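PDB 5ZI1: insecticidal crystal protein Cry7Cal from Bacillus thuringiensis, which is an insecticidal crystal toxin active against locusts, probably acting, as relatives do, by binding gut receptors and forming pores in the gut-cell membrane. Local coordinates for residues A[67-72]-A[134-139]; A[58-63]-A[141-146]; A[51-56]-A[78-83]; A[192-197]-A[217-222]. All blocks are in the same frame, centred on the assembly; numbering follows the deposited sequence.

Contact 1: A[67-72]-A[134-139]; sequences INQEIT and VGFEGP
F136 and P139 present a phenyl and a pyrrolidine ring to the loop 67-72, and the side chains of that loop are arranged round them. The phenyl ring of F136 reaches across to the backbone of residues 70-72: E70 O lies at the ring edge, in its plane, 3.5 Å from F136 CE1, while T72, crossing at about a right angle, brings OG1 and CG2 to CZ. I71 passes the same ring obliquely, its CG2 3.8 Å from F136 CD1. Its other branch, with CG1 beside the backbone N (chi1 -50°), goes to P139, where CG1 meets CB at 3.6 Å. I67 CD1 reaches P139 CD at 3.6 Å, so isoleucines touch the pyrrolidine at both CB and CD.

The amide of Q69 touches both rings, NE2 near F136 CD1 and OE1 near P139 CD. Its plane stands 53° from the F136 ring. The amide nitrogen serves two carbonyls: Q69 NE2 donates to E70 O at 2.9 Å, tilted 30° out of the amide plane, and more weakly to G135 O at 3.3 Å. The amide is thus fixed mainly to its own loop, with a weak bond to the other. I71 N is in turn bonded to E64 OE1 on helix 54-67. Such loop-to-loop packing joins the connection between helices 54-67 and 73-101 to the one leading into helix 141-165, at an end of the all-helical N-terminal domain of three-domain Cry toxins.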
loop_
_atom_site.group_PDB
_atom_site.type_symbol
_atom_site.label_atom_id
_atom_site.label_comp_id
_atom_site.label_asym_id
_atom_site.label_seq_id
_atom_site.Cartn_x
_atom_site.Cartn_y
_atom_site.Cartn_z
ATOM N N ILE A 67 13.040 -0.365 14.504
ATOM C CA ILE A 67 14.367 -0.727 14.006
ATOM C C ILE A 67 15.425 -0.696 15.093
ATOM O O ILE A 67 16.611 -0.865 14.788
ATOM C CB ILE A 67 14.806 0.167 12.846
ATOM C CG1 ILE A 67 15.065 1.593 13.334
ATOM C CG2 ILE A 67 13.776 0.156 11.818
ATOM C CD1 ILE A 67 15.638 2.481 12.244
ATOM N N ASN A 68 15.041 -0.428 16.338
ATOM C CA ASN A 68 15.954 -0.554 17.463
ATOM C C ASN A 68 17.177 0.351 17.280
ATOM O O ASN A 68 18.322 -0.096 17.261
ATOM C CB ASN A 68 16.352 -2.022 17.642
ATOM C CG ASN A 68 17.031 -2.282 18.952
ATOM O OD1 ASN A 68 16.781 -1.589 19.942
ATOM N ND2 ASN A 68 17.902 -3.283 18.975
ATOM N N GLN A 69 16.906 1.642 17.108
ATOM C CA GLN A 69 17.956 2.653 17.092
ATOM C C GLN A 69 17.350 3.966 17.545
ATOM O O GLN A 69 16.386 4.449 16.941
ATOM C CB GLN A 69 18.588 2.808 15.704
ATOM C CG GLN A 69 19.906 3.576 15.742
ATOM C CD GLN A 69 20.008 4.659 14.677
ATOM O OE1 GLN A 69 19.916 4.389 13.474
ATOM N NE2 GLN A 69 20.210 5.895 15.115
ATOM N N GLU A 70 17.904 4.542 18.598
ATOM C CA GLU A 70 17.382 5.805 19.090
ATOM C C GLU A 70 18.003 6.953 18.297
ATOM O O GLU A 70 18.994 6.785 17.595
ATOM C CB GLU A 70 17.659 5.960 20.593
ATOM C CG GLU A 70 16.558 6.700 21.380
ATOM C CD GLU A 70 15.336 5.821 21.692
ATOM O OE1 GLU A 70 14.203 6.366 21.789
ATOM O OE2 GLU A 70 15.510 4.586 21.835
ATOM N N ILE A 71 17.380 8.120 18.398
ATOM C CA ILE A 71 17.890 9.355 17.828
ATOM C C ILE A 71 18.429 10.215 18.965
ATOM O O ILE A 71 17.816 10.298 20.037
ATOM C CB ILE A 71 16.789 10.096 17.040
ATOM C CG1 ILE A 71 16.092 9.145 16.065
ATOM C CG2 ILE A 71 17.369 11.276 16.272
ATOM C CD1 ILE A 71 14.838 9.712 15.434
ATOM N N THR A 72 19.584 10.842 18.739
ATOM C CA THR A 72 20.161 11.736 19.735
ATOM C C THR A 72 19.324 13.003 19.859
ATOM O O THR A 72 18.789 13.514 18.868
ATOM C CB THR A 72 21.607 12.096 19.374
ATOM O OG1 THR A 72 21.664 12.683 18.061
ATOM C CG2 THR A 72 22.479 10.859 19.429
ATOM N N VAL A 134 22.906 12.163 9.046
ATOM C CA VAL A 134 23.810 11.026 8.901
ATOM C C VAL A 134 23.831 10.233 10.189
ATOM O O VAL A 134 23.993 10.801 11.277
ATOM C CB VAL A 134 25.225 11.503 8.546
ATOM C CG1 VAL A 134 26.047 10.349 8.001
ATOM C CG2 VAL A 134 25.154 12.628 7.567
ATOM N N GLY A 135 23.693 8.912 10.074
ATOM C CA GLY A 135 23.610 8.046 11.224
ATOM C C GLY A 135 22.202 7.794 11.741
ATOM O O GLY A 135 22.013 6.875 12.559
ATOM N N PHE A 136 21.212 8.570 11.286
ATOM C CA PHE A 136 19.849 8.479 11.795
ATOM C C PHE A 136 18.802 8.409 10.691
ATOM O O PHE A 136 17.608 8.565 10.983
ATOM C CB PHE A 136 19.559 9.668 12.714
ATOM C CG PHE A 136 20.514 9.770 13.864
ATOM C CD1 PHE A 136 20.254 9.106 15.059
ATOM C CD2 PHE A 136 21.700 10.497 13.738
ATOM C CE1 PHE A 136 21.131 9.181 16.109
ATOM C CE2 PHE A 136 22.593 10.579 14.792
ATOM C CZ PHE A 136 22.310 9.923 15.979
ATOM N N GLU A 137 19.215 8.173 9.439
ATOM C CA GLU A 137 18.276 8.174 8.323
ATOM C C GLU A 137 17.167 7.153 8.527
ATOM O O GLU A 137 16.013 7.399 8.160
ATOM C CB GLU A 137 19.013 7.904 7.011
ATOM C CG GLU A 137 20.149 8.859 6.738
ATOM C CD GLU A 137 21.483 8.346 7.247
ATOM O OE1 GLU A 137 21.545 7.776 8.371
ATOM O OE2 GLU A 137 22.471 8.503 6.500
ATOM N N GLY A 138 17.497 6.002 9.098
ATOM C CA GLY A 138 16.517 4.994 9.446
ATOM C C GLY A 138 15.419 5.493 10.371
ATOM O O GLY A 138 14.252 5.590 9.981
ATOM N N PRO A 139 15.753 5.809 11.625
ATOM C CA PRO A 139 14.684 6.181 12.572
ATOM C C PRO A 139 13.924 7.434 12.161
ATOM O O PRO A 139 12.806 7.644 12.643
ATOM C CB PRO A 139 15.435 6.369 13.899
ATOM C CG PRO A 139 16.843 6.611 13.504
ATOM C CD PRO A 139 17.074 5.790 12.276
#

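Contact 2: A[58-63]-A[141-146]; sequences SFMNEV and LTVYAQ
F59 meets helix 141-146 with the flat of its ring. The methyl CG2 of T142 sits over one face, 3.6 Å from the ring centroid and 18° off the normal, a CH-pi contact slightly displaced toward the rim. The methyl is carried there because T142 CG2 lies opposite the backbone N, leaving OG1 on the other branch (chi1 -67°). Farther out on the same ring, Q146 crosses at about a right angle and rests its CG 3.7 Å from F59 CE2, while its NE2 makes a weak hydrogen bond to M225 O on helix 208-227. The carbonyl of F59 takes part too: a water gives it a weak hydrogen bond and accepts another weak one from V143 N, bridging the two backbones.

M60 follows, one step round the helix, and packs obliquely on the next residue of the partner, its CG 3.6 Å from V143 CG2. The two helices run in roughly opposite directions, 139° apart, with axes approaching to 8.6 Å. Helix 141-165 is surrounded by other helices of the domain, as expected of the central helix in the Cry-toxin bundle, and helix 54-67 is one of those packed against it.

A turn after F59, V63 sends CG2 to T142, 3.5 Å from its OG1. This hydroxyl oxygen is buried with no polar partner in the model; besides the V63 methyl, M222, M225 and V226 of helix 208-227 pack on the T142 side chain.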
loop_
_atom_site.group_PDB
_atom_site.type_symbol
_atom_site.label_atom_id
_atom_site.label_comp_id
_atom_site.label_asym_id
_atom_site.label_seq_id
_atom_site.Cartn_x
_atom_site.Cartn_y
_atom_site.Cartn_z
ATOM N N SER A 58 5.677 11.038 17.551
ATOM C CA SER A 58 5.260 9.643 17.464
ATOM C C SER A 58 5.882 8.943 16.263
ATOM O O SER A 58 6.248 7.765 16.356
ATOM C CB SER A 58 3.739 9.548 17.385
ATOM O OG SER A 58 3.128 10.299 18.412
ATOM N N PHE A 59 5.967 9.634 15.113
ATOM C CA PHE A 59 6.673 9.084 13.959
ATOM C C PHE A 59 8.068 8.631 14.353
ATOM O O PHE A 59 8.474 7.499 14.074
ATOM C CB PHE A 59 6.780 10.119 12.826
ATOM C CG PHE A 59 5.523 10.333 12.040
ATOM C CD1 PHE A 59 4.499 9.387 12.022
ATOM C CD2 PHE A 59 5.365 11.491 11.304
ATOM C CE1 PHE A 59 3.344 9.604 11.278
ATOM C CE2 PHE A 59 4.214 11.721 10.564
ATOM C CZ PHE A 59 3.199 10.774 10.550
ATOM N N MET A 60 8.830 9.517 14.989
ATOM C CA MET A 60 10.185 9.162 15.392
ATOM C C MET A 60 10.192 8.042 16.430
ATOM O O MET A 60 10.975 7.092 16.312
ATOM C CB MET A 60 10.907 10.404 15.914
ATOM C CG MET A 60 11.203 11.406 14.808
ATOM S SD MET A 60 12.157 12.839 15.331
ATOM C CE MET A 60 10.859 13.983 15.769
ATOM N N ASN A 61 9.326 8.121 17.445
ATOM C CA ASN A 61 9.337 7.113 18.516
ATOM C C ASN A 61 8.995 5.731 17.985
ATOM O O ASN A 61 9.703 4.760 18.263
ATOM C CB ASN A 61 8.373 7.498 19.635
ATOM C CG ASN A 61 8.881 8.666 20.465
ATOM O OD1 ASN A 61 10.095 8.857 20.626
ATOM N ND2 ASN A 61 7.953 9.465 20.987
ATOM N N GLU A 62 7.932 5.625 17.190
ATOM C CA GLU A 62 7.559 4.335 16.612
ATOM C C GLU A 62 8.688 3.744 15.764
ATOM O O GLU A 62 9.017 2.556 15.891
ATOM C CB GLU A 62 6.286 4.489 15.780
ATOM C CG GLU A 62 5.725 3.178 15.282
ATOM C CD GLU A 62 5.357 2.254 16.426
ATOM O OE1 GLU A 62 4.833 2.764 17.447
ATOM O OE2 GLU A 62 5.601 1.029 16.307
ATOM N N VAL A 63 9.308 4.554 14.895
ATOM C CA VAL A 63 10.327 3.988 14.013
ATOM C C VAL A 63 11.576 3.604 14.800
ATOM O O VAL A 63 12.159 2.537 14.569
ATOM C CB VAL A 63 10.665 4.939 12.846
ATOM C CG1 VAL A 63 11.655 4.261 11.920
ATOM C CG2 VAL A 63 9.415 5.296 12.078
ATOM N N LEU A 141 12.891 8.002 9.038
ATOM C CA LEU A 141 12.383 7.773 7.688
ATOM C C LEU A 141 10.957 8.295 7.511
ATOM O O LEU A 141 10.656 8.946 6.503
ATOM C CB LEU A 141 12.465 6.289 7.343
ATOM C CG LEU A 141 12.096 5.945 5.902
ATOM C CD1 LEU A 141 12.884 6.843 4.897
ATOM C CD2 LEU A 141 12.368 4.470 5.658
ATOM N N THR A 142 10.069 8.047 8.483
ATOM C CA THR A 142 8.683 8.483 8.311
ATOM C C THR A 142 8.582 10.002 8.313
ATOM O O THR A 142 7.826 10.583 7.524
ATOM C CB THR A 142 7.779 7.879 9.399
ATOM O OG1 THR A 142 7.693 6.468 9.221
ATOM C CG2 THR A 142 6.395 8.431 9.288
ATOM N N VAL A 143 9.348 10.663 9.179
ATOM C CA VAL A 143 9.430 12.123 9.117
ATOM C C VAL A 143 9.856 12.567 7.724
ATOM O O VAL A 143 9.289 13.506 7.151
ATOM C CB VAL A 143 10.393 12.658 10.196
ATOM C CG1 VAL A 143 10.607 14.166 10.036
ATOM C CG2 VAL A 143 9.860 12.326 11.599
ATOM N N TYR A 144 10.853 11.891 7.157
ATOM C CA TYR A 144 11.355 12.269 5.842
ATOM C C TYR A 144 10.278 12.079 4.782
ATOM O O TYR A 144 9.955 13.010 4.032
ATOM C CB TYR A 144 12.590 11.436 5.521
ATOM C CG TYR A 144 13.220 11.736 4.192
ATOM C CD1 TYR A 144 12.786 11.105 3.041
ATOM C CD2 TYR A 144 14.281 12.633 4.089
ATOM C CE1 TYR A 144 13.365 11.367 1.814
ATOM C CE2 TYR A 144 14.867 12.900 2.874
ATOM C CZ TYR A 144 14.407 12.261 1.738
ATOM O OH TYR A 144 14.996 12.512 0.524
ATOM N N ALA A 145 9.685 10.884 4.734
ATOM C CA ALA A 145 8.635 10.594 3.765
ATOM C C ALA A 145 7.505 11.609 3.834
ATOM O O ALA A 145 7.083 12.147 2.802
ATOM C CB ALA A 145 8.104 9.184 3.981
ATOM N N GLN A 146 7.022 11.912 5.042
ATOM C CA GLN A 146 5.845 12.774 5.151
ATOM C C GLN A 146 6.166 14.215 4.766
ATOM O O GLN A 146 5.341 14.894 4.137
ATOM C CB GLN A 146 5.266 12.708 6.566
ATOM C CG GLN A 146 4.774 11.340 6.948
ATOM C CD GLN A 146 3.420 10.988 6.337
ATOM O OE1 GLN A 146 2.648 11.863 5.955
ATOM N NE2 GLN A 146 3.125 9.690 6.262
HETATM O O HOH W 1 10.503 8.534 11.483
#

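Contact 3: A[51-56]-A[78-83]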
loop_
_atom_site.group_PDB
_atom_site.type_symbol
_atom_site.label_atom_id
_atom_site.label_comp_id
_atom_site.label_asym_id
_atom_site.label_seq_id
_atom_site.Cartn_x
_atom_site.Cartn_y
_atom_site.Cartn_z
ATOM N N LYS A 51 -1.763 22.354 16.358
ATOM C CA LYS A 51 -0.566 23.127 16.045
ATOM C C LYS A 51 0.632 22.692 16.883
ATOM O O LYS A 51 1.510 23.501 17.189
ATOM C CB LYS A 51 -0.833 24.623 16.209
ATOM C CG LYS A 51 -1.773 25.183 15.144
ATOM C CD LYS A 51 -2.719 26.212 15.729
ATOM C CE LYS A 51 -3.422 27.015 14.650
ATOM N NZ LYS A 51 -2.559 28.148 14.205
ATOM N N GLN A 52 0.675 21.410 17.246
ATOM C CA GLN A 52 1.767 20.825 18.010
ATOM C C GLN A 52 2.481 19.772 17.172
ATOM O O GLN A 52 1.954 19.296 16.162
ATOM C CB GLN A 52 1.276 20.160 19.311
ATOM C CG GLN A 52 0.083 20.818 19.975
ATOM C CD GLN A 52 0.459 22.020 20.814
ATOM O OE1 GLN A 52 1.571 22.541 20.720
ATOM N NE2 GLN A 52 -0.473 22.462 21.653
ATOM N N ASN A 53 3.680 19.396 17.631
ATOM C CA ASN A 53 4.471 18.395 16.923
ATOM C C ASN A 53 4.245 16.973 17.468
ATOM O O ASN A 53 5.061 16.084 17.215
ATOM C CB ASN A 53 5.963 18.764 16.958
ATOM C CG ASN A 53 6.360 19.865 15.920
ATOM O OD1 ASN A 53 5.756 20.011 14.856
ATOM N ND2 ASN A 53 7.399 20.622 16.248
ATOM N N ASP A 54 3.115 16.731 18.152
ATOM C CA ASP A 54 2.868 15.423 18.771
ATOM C C ASP A 54 2.992 14.267 17.779
ATOM O O ASP A 54 3.587 13.229 18.101
ATOM C CB ASP A 54 1.482 15.389 19.420
ATOM C CG ASP A 54 1.427 16.142 20.744
ATOM O OD1 ASP A 54 2.446 16.742 21.144
ATOM O OD2 ASP A 54 0.356 16.136 21.393
ATOM N N LEU A 55 2.439 14.427 16.569
ATOM C CA LEU A 55 2.449 13.327 15.603
ATOM C C LEU A 55 3.856 13.053 15.091
ATOM O O LEU A 55 4.247 11.892 14.922
ATOM C CB LEU A 55 1.504 13.627 14.438
ATOM C CG LEU A 55 1.177 12.420 13.549
ATOM C CD1 LEU A 55 0.410 11.374 14.344
ATOM C CD2 LEU A 55 0.382 12.822 12.320
ATOM N N TRP A 56 4.643 14.103 14.857
ATOM C CA TRP A 56 5.996 13.875 14.355
ATOM C C TRP A 56 6.884 13.247 15.420
ATOM O O TRP A 56 7.795 12.477 15.090
ATOM C CB TRP A 56 6.611 15.175 13.855
ATOM C CG TRP A 56 5.793 15.897 12.820
ATOM C CD1 TRP A 56 4.803 16.804 13.052
ATOM C CD2 TRP A 56 5.907 15.787 11.388
ATOM N NE1 TRP A 56 4.285 17.259 11.863
ATOM C CE2 TRP A 56 4.948 16.655 10.826
ATOM C CE3 TRP A 56 6.733 15.048 10.530
ATOM C CZ2 TRP A 56 4.803 16.823 9.436
ATOM C CZ3 TRP A 56 6.578 15.213 9.133
ATOM C CH2 TRP A 56 5.624 16.092 8.612
ATOM N N LYS A 78 16.462 19.328 16.498
ATOM C CA LYS A 78 16.602 20.114 15.288
ATOM C C LYS A 78 15.521 19.756 14.280
ATOM O O LYS A 78 14.943 20.644 13.651
ATOM C CB LYS A 78 17.981 19.924 14.671
ATOM C CG LYS A 78 18.129 20.750 13.402
ATOM C CD LYS A 78 19.527 20.699 12.829
ATOM C CE LYS A 78 19.705 21.773 11.765
ATOM N NZ LYS A 78 20.870 21.485 10.872
ATOM N N ALA A 79 15.214 18.466 14.132
ATOM C CA ALA A 79 14.146 18.072 13.221
ATOM C C ALA A 79 12.829 18.715 13.625
ATOM O O ALA A 79 12.162 19.354 12.802
ATOM C CB ALA A 79 14.026 16.551 13.173
ATOM N N LEU A 80 12.469 18.608 14.906
ATOM C CA LEU A 80 11.210 19.177 15.384
ATOM C C LEU A 80 11.167 20.680 15.176
ATOM O O LEU A 80 10.116 21.242 14.851
ATOM C CB LEU A 80 11.015 18.847 16.867
ATOM C CG LEU A 80 10.619 17.415 17.186
ATOM C CD1 LEU A 80 10.614 17.165 18.700
ATOM C CD2 LEU A 80 9.243 17.101 16.566
ATOM N N SER A 81 12.298 21.350 15.374
ATOM C CA SER A 81 12.359 22.797 15.223
ATOM C C SER A 81 12.130 23.217 13.770
ATOM O O SER A 81 11.440 24.211 13.508
ATOM C CB SER A 81 13.712 23.290 15.752
ATOM O OG SER A 81 14.074 24.545 15.218
ATOM N N GLU A 82 12.694 22.473 12.812
ATOM C CA GLU A 82 12.383 22.724 11.404
ATOM C C GLU A 82 10.946 22.363 11.080
ATOM O O GLU A 82 10.318 23.028 10.248
ATOM C CB GLU A 82 13.309 21.931 10.492
ATOM C CG GLU A 82 14.756 22.085 10.842
ATOM C CD GLU A 82 15.396 23.202 10.066
ATOM O OE1 GLU A 82 14.749 24.271 9.918
ATOM O OE2 GLU A 82 16.544 23.007 9.592
ATOM N N LEU A 83 10.405 21.318 11.724
ATOM C CA LEU A 83 9.014 20.964 11.467
ATOM C C LEU A 83 8.081 22.069 11.934
ATOM O O LEU A 83 7.081 22.369 11.269
ATOM C CB LEU A 83 8.670 19.627 12.121
ATOM C CG LEU A 83 9.307 18.398 11.450
ATOM C CD1 LEU A 83 9.143 17.152 12.309
ATOM C CD2 LEU A 83 8.729 18.149 10.052
#
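L83 spreads both methyls over W56. CD2 stands above one face of the indole, 3.7 Å from the centroid of the six-membered ring and only 11° off its normal, a clear CH-pi contact. CD1 reaches back toward the root of the side chain and touches W56 CB at 3.6 Å, so the leucine fork follows the tryptophan from CB out over the benzene part. The forked end can do this because L83 CG sits beside its backbone N with the chain extended beyond (chi2 169°).

Beside this pair, N53 and L80 slide past each other in opposite directions. The methyl L80 CD2 packs against N53 CB at 3.7 Å. In the conformer described, one of two, N53 ND2 lies 3.1 Å from L80 O, so this approach and the weak hydrogen bond from W48 NE1 to N53 OD1 are tentative. N53 itself occupies the N-cap position of helix 54-67 without making a capping bond from its side chain.

A second shell surrounds the indole. W48 meets the W56 ring with planes about 40° apart, V143 and Q146 pack on the indole from helix 141-165, and F131 joins V143 against L83. L80 extends the contact along helix 54-67, touching E57. The start of helix 54-67 is thus packed against helix 73-101, with helix 141-165 adjoining their shared apolar seam.

Contact 4: A[192-197]-A[217-222]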
loop_
_atom_site.group_PDB
_atom_site.type_symbol
_atom_site.label_atom_id
_atom_site.label_comp_id
_atom_site.label_asym_id
_atom_site.label_seq_id
_atom_site.Cartn_x
_atom_site.Cartn_y
_atom_site.Cartn_z
ATOM N N LYS A 192 15.484 2.865 -0.448
ATOM C CA LYS A 192 16.767 2.401 0.078
ATOM C C LYS A 192 16.707 2.130 1.581
ATOM O O LYS A 192 17.114 1.064 2.048
ATOM C CB LYS A 192 17.847 3.437 -0.242
ATOM C CG LYS A 192 19.130 3.345 0.571
ATOM C CD LYS A 192 20.029 4.554 0.234
ATOM C CE LYS A 192 21.479 4.360 0.679
ATOM N NZ LYS A 192 22.085 3.164 0.026
ATOM N N TRP A 193 16.196 3.083 2.356
ATOM C CA TRP A 193 16.176 2.900 3.798
ATOM C C TRP A 193 15.026 2.022 4.278
ATOM O O TRP A 193 15.147 1.422 5.350
ATOM C CB TRP A 193 16.178 4.267 4.483
ATOM C CG TRP A 193 17.554 4.854 4.383
ATOM C CD1 TRP A 193 18.031 5.663 3.392
ATOM C CD2 TRP A 193 18.656 4.605 5.259
ATOM N NE1 TRP A 193 19.346 5.956 3.612
ATOM C CE2 TRP A 193 19.757 5.322 4.754
ATOM C CE3 TRP A 193 18.817 3.855 6.434
ATOM C CZ2 TRP A 193 21.002 5.318 5.380
ATOM C CZ3 TRP A 193 20.056 3.853 7.053
ATOM C CH2 TRP A 193 21.130 4.577 6.522
ATOM N N TYR A 194 13.942 1.891 3.503
ATOM C CA TYR A 194 12.972 0.833 3.789
ATOM C C TYR A 194 13.638 -0.531 3.707
ATOM O O TYR A 194 13.483 -1.374 4.601
ATOM C CB TYR A 194 11.787 0.889 2.818
ATOM C CG TYR A 194 10.842 -0.307 2.975
ATOM C CD1 TYR A 194 9.929 -0.346 4.011
ATOM C CD2 TYR A 194 10.890 -1.393 2.100
ATOM C CE1 TYR A 194 9.085 -1.435 4.198
ATOM C CE2 TYR A 194 10.035 -2.492 2.258
ATOM C CZ TYR A 194 9.137 -2.504 3.323
ATOM O OH TYR A 194 8.269 -3.559 3.535
ATOM N N LYS A 195 14.389 -0.763 2.625
ATOM C CA LYS A 195 15.060 -2.043 2.426
ATOM C C LYS A 195 16.188 -2.262 3.425
ATOM O O LYS A 195 16.500 -3.411 3.762
ATOM C CB LYS A 195 15.598 -2.130 1.000
ATOM C CG LYS A 195 14.515 -2.306 -0.059
ATOM C CD LYS A 195 15.134 -2.434 -1.454
ATOM C CE LYS A 195 14.079 -2.613 -2.551
ATOM N NZ LYS A 195 14.707 -2.661 -3.917
ATOM N N GLU A 196 16.819 -1.188 3.904
ATOM C CA GLU A 196 17.908 -1.374 4.847
ATOM C C GLU A 196 17.384 -1.730 6.234
ATOM O O GLU A 196 17.912 -2.643 6.874
ATOM C CB GLU A 196 18.790 -0.125 4.890
ATOM C CG GLU A 196 20.260 -0.466 4.986
ATOM C CD GLU A 196 21.144 0.570 4.319
ATOM O OE1 GLU A 196 22.326 0.684 4.701
ATOM O OE2 GLU A 196 20.655 1.274 3.408
ATOM N N GLY A 197 16.353 -1.025 6.711
ATOM C CA GLY A 197 15.692 -1.433 7.945
ATOM C C GLY A 197 15.202 -2.868 7.882
ATOM O O GLY A 197 15.366 -3.641 8.838
ATOM N N ARG A 217 6.500 -6.657 11.277
ATOM C CA ARG A 217 5.856 -5.472 11.830
ATOM C C ARG A 217 6.412 -4.201 11.203
ATOM O O ARG A 217 5.676 -3.231 10.992
ATOM C CB ARG A 217 6.024 -5.426 13.344
ATOM C CG ARG A 217 5.342 -4.220 13.958
ATOM C CD ARG A 217 5.418 -4.195 15.481
ATOM N NE ARG A 217 4.742 -5.337 16.090
ATOM C CZ ARG A 217 5.377 -6.355 16.658
ATOM N NH1 ARG A 217 4.684 -7.359 17.193
ATOM N NH2 ARG A 217 6.710 -6.363 16.687
ATOM N N PHE A 218 7.719 -4.174 10.942
ATOM C CA PHE A 218 8.313 -3.035 10.266
ATOM C C PHE A 218 7.753 -2.904 8.859
ATOM O O PHE A 218 7.308 -1.824 8.453
ATOM C CB PHE A 218 9.822 -3.207 10.251
ATOM C CG PHE A 218 10.553 -2.146 9.512
ATOM C CD1 PHE A 218 10.939 -0.982 10.140
ATOM C CD2 PHE A 218 10.912 -2.336 8.185
ATOM C CE1 PHE A 218 11.649 -0.015 9.451
ATOM C CE2 PHE A 218 11.615 -1.379 7.502
ATOM C CZ PHE A 218 11.987 -0.215 8.131
ATOM N N ARG A 219 7.717 -4.013 8.119
ATOM C CA ARG A 219 7.126 -3.993 6.785
ATOM C C ARG A 219 5.690 -3.478 6.825
ATOM O O ARG A 219 5.312 -2.606 6.036
ATOM C CB ARG A 219 7.185 -5.390 6.170
ATOM C CG ARG A 219 6.246 -5.602 4.993
ATOM C CD ARG A 219 6.610 -6.882 4.233
ATOM N NE ARG A 219 6.595 -8.046 5.115
ATOM C CZ ARG A 219 7.216 -9.199 4.849
ATOM N NH1 ARG A 219 7.910 -9.346 3.703
ATOM N NH2 ARG A 219 7.154 -10.207 5.734
ATOM N N ARG A 220 4.881 -3.983 7.761
ATOM C CA ARG A 220 3.470 -3.607 7.778
ATOM C C ARG A 220 3.303 -2.130 8.083
ATOM O O ARG A 220 2.639 -1.406 7.336
ATOM C CB ARG A 220 2.698 -4.436 8.799
ATOM C CG ARG A 220 1.243 -4.055 8.853
ATOM C CD ARG A 220 0.464 -4.947 9.810
ATOM N NE ARG A 220 0.718 -4.577 11.201
ATOM C CZ ARG A 220 1.470 -5.285 12.038
ATOM N NH1 ARG A 220 2.042 -6.418 11.635
ATOM N NH2 ARG A 220 1.639 -4.860 13.282
ATOM N N GLU A 221 3.921 -1.658 9.164
ATOM C CA GLU A 221 3.739 -0.266 9.563
ATOM C C GLU A 221 4.398 0.706 8.579
ATOM O O GLU A 221 3.823 1.759 8.278
ATOM C CB GLU A 221 4.268 -0.061 10.978
ATOM C CG GLU A 221 3.425 -0.815 12.062
ATOM C CD GLU A 221 3.714 -0.313 13.462
ATOM O OE1 GLU A 221 4.426 0.709 13.578
ATOM O OE2 GLU A 221 3.240 -0.929 14.453
ATOM N N MET A 222 5.597 0.382 8.068
ATOM C CA MET A 222 6.294 1.310 7.166
ATOM C C MET A 222 5.706 1.318 5.766
ATOM O O MET A 222 5.880 2.305 5.039
ATOM C CB MET A 222 7.788 0.992 7.080
ATOM C CG MET A 222 8.474 1.076 8.417
ATOM S SD MET A 222 8.317 2.721 9.132
ATOM C CE MET A 222 9.541 3.593 8.115
#
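Segments 192-197 and 217-222 belong to neighbouring helices running nearly antiparallel, at 154°, with axes 10.6 Å apart at closest approach. Y194 bridges much of that separation. With CG opposite its backbone N (chi1 173°), its ring extends to the other helix, where M222 CB meets the ring edge in plane, 4.0 Å from CD1. The phenol end passes obliquely over the aliphatic base of R219, and Y194 OH lies 3.2 Å from R219 CG.

F218 points the other way. Its ring and that of Y194 are tilted by only 20°, but are slid apart to a centroid separation of 5.8 Å, so they barely overlap. The F218 edge instead receives the carbonyl Y194 O, 3.5 Å from CE2, and the ring tip lies against the backbone of G197. With no side chain at G197, F218 CZ can lie 3.9 Å from G197 CA.

No hydrogen bond crosses between the segments. R219 lends its methylenes to the tyrosine and carries its guanidinium onward to a salt bridge with E283 and a hydrogen bond to N216 OD1. The contact is therefore held by van der Waals packing of the aromatic rings against aliphatic and backbone atoms, with little ring stacking, while its arginine spends its charge elsewhere.

How the contacts relate
All four contacts lie in the helical N-terminal domain, and their chemistry differs in part with depth. Contacts 2 and 4 are buried pairings of helices; contacts 1 and 3 are partly buried and use loop residues, whose side-chain amides approach backbone carbonyls. Yet contacts 2 and 3 both contain a CH-pi contact. These two share helix 54-67 and touch, M60 CE of one lying on L80 CD2 of the other. Contact 1, nested along the chain within contact 2, packs P139 on V63 and also reaches contact 4, where I67 meets F218. Contacts 2 and 4 join through L141 CD2 against Y194 N, and the carboxylates of E62 and E221 come close. Contacts 3 and 4 stay about 11 Å apart at their nearest atoms.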